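Local structure of hypothetical protein TM0723 (Thermotoga maritima, 1VMJ) at residues P69-H72 with H73-E76. The protein is uncharacterised, belongs to the YjbQ (UPF0047) family and has been proposed to act as a thiamin phosphate synthase. Numbering follows the deposited sequence.
Sequences PGLH and HDFE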
loop_
_atom_site.group_PDB
_atom_site.type_symbol
_atom_site.label_atom_id
_atom_site.label_comp_id
_atom_site.label_asym_id
_atom_site.label_seq_id
_atom_site.Cartn_x
_atom_site.Cartn_y
_atom_site.Cartn_z
ATOM N N PRO A 69 -21.632 8.098 1.300
ATOM C CA PRO A 69 -22.120 7.158 2.304
ATOM C C PRO A 69 -22.440 5.769 1.769
ATOM O O PRO A 69 -22.229 4.790 2.480
ATOM C CB PRO A 69 -23.377 7.834 2.857
ATOM C CG PRO A 69 -23.751 8.866 1.892
ATOM C CD PRO A 69 -22.525 9.263 1.152
ATOM N N GLY A 70 -22.959 5.689 0.548
ATOM C CA GLY A 70 -23.246 4.401 -0.072
ATOM C C GLY A 70 -21.982 3.574 -0.168
ATOM O O GLY A 70 -21.966 2.395 0.186
ATOM N N LEU A 71 -20.896 4.195 -0.615
ATOM C CA LEU A 71 -19.630 3.478 -0.748
ATOM C C LEU A 71 -19.066 3.044 0.593
ATOM O O LEU A 71 -18.524 1.951 0.709
ATOM C CB LEU A 71 -18.622 4.301 -1.537
ATOM C CG LEU A 71 -17.354 3.547 -1.913
ATOM C CD1 LEU A 71 -17.723 2.474 -2.936
ATOM C CD2 LEU A 71 -16.263 4.434 -2.493
ATOM N N HIS A 72 -19.214 3.888 1.618
ATOM C CA HIS A 72 -18.789 3.503 2.961
ATOM C C HIS A 72 -19.523 2.272 3.443
ATOM O O HIS A 72 -18.908 1.359 3.990
ATOM C CB HIS A 72 -18.970 4.651 3.926
ATOM C CG HIS A 72 -18.061 5.795 3.638
ATOM N ND1 HIS A 72 -18.151 6.995 4.303
ATOM C CD2 HIS A 72 -17.052 5.935 2.742
ATOM C CE1 HIS A 72 -17.229 7.823 3.845
ATOM N NE2 HIS A 72 -16.548 7.207 2.897
ATOM N N HIS A 73 -20.828 2.242 3.198
ATOM C CA HIS A 73 -21.607 1.057 3.474
ATOM C C HIS A 73 -21.078 -0.153 2.693
ATOM O O HIS A 73 -20.890 -1.234 3.250
ATOM C CB HIS A 73 -23.088 1.289 3.165
ATOM C CG HIS A 73 -23.910 0.053 3.283
ATOM N ND1 HIS A 73 -24.435 -0.380 4.481
ATOM C CD2 HIS A 73 -24.263 -0.873 2.359
ATOM C CE1 HIS A 73 -25.098 -1.507 4.284
ATOM N NE2 HIS A 73 -25.020 -1.820 3.002
ATOM N N ASP A 74 -20.787 0.041 1.413
ATOM C CA ASP A 74 -20.262 -1.048 0.599
ATOM C C ASP A 74 -18.924 -1.576 1.121
ATOM O O ASP A 74 -18.719 -2.780 1.161
ATOM C CB ASP A 74 -20.097 -0.597 -0.857
ATOM C CG ASP A 74 -21.424 -0.210 -1.516
ATOM O OD1 ASP A 74 -22.485 -0.733 -1.091
ATOM O OD2 ASP A 74 -21.414 0.606 -2.451
ATOM N N PHE A 75 -18.029 -0.698 1.564
ATOM C CA PHE A 75 -16.758 -1.153 2.146
ATOM C C PHE A 75 -17.015 -1.991 3.409
ATOM O O PHE A 75 -16.368 -3.003 3.629
ATOM C CB PHE A 75 -15.809 0.025 2.476
ATOM C CG PHE A 75 -14.968 0.474 1.324
ATOM C CD1 PHE A 75 -14.004 -0.348 0.786
ATOM C CD2 PHE A 75 -15.094 1.754 0.828
ATOM C CE1 PHE A 75 -13.197 0.107 -0.258
ATOM C CE2 PHE A 75 -14.301 2.193 -0.213
ATOM C CZ PHE A 75 -13.362 1.376 -0.749
ATOM N N GLU A 76 -17.932 -1.544 4.255
ATOM C CA GLU A 76 -18.269 -2.295 5.473
ATOM C C GLU A 76 -18.716 -3.709 5.136
ATOM O O GLU A 76 -18.227 -4.706 5.711
ATOM C CB GLU A 76 -19.336 -1.541 6.279
ATOM C CG GLU A 76 -20.115 -2.383 7.279
ATOM C CD GLU A 76 -19.320 -2.866 8.480
ATOM O OE1 GLU A 76 -18.245 -2.321 8.783
ATOM O OE2 GLU A 76 -19.808 -3.803 9.153
#
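F75 N donates to L71 O over 2.8 Å with an N-H...O angle of 158°, the shortest of four i to i+4 bonds that define this first part of helix 69-82. The others run from H73 N to P69 O, from D74 N to G70 O (2.9 Å) and from E76 N to H72 O. The same L71-F75 step pairs apolar side chains that cross obliquely: F75 CE2 lies 3.7 Å from L71 CG and 3.8 Å from L71 CD2. A chi1 of -171° carries the L71 branch point away from its own N and towards the ring, while CD1 turns towards D74 OD2. F75 CD2 rests 3.4 Å from L71 O. D74 turns its carboxylate back towards the preceding turn, because chi1 of -63° sets CG beside its own backbone N; OD2 then comes within 3.2 Å of G70 O. Two acceptors cannot bond each other, and the carboxylate is instead held by the second subunit, OD1 taking K92 N and OD2 taking H93 N. H93 binds sodium with N100 and H104, so D74 may help place it; a sodium ion lies about 6 Å from the L71 side chain. L71 and F75 pack on N65 and, respectively, on H104 and L105 of the second subunit, whereas the H72 ring meets F132 steeply, so this N-terminal part of helix 69-82 lies between strands 60-65 and 130-135 of its own chain and the second subunit.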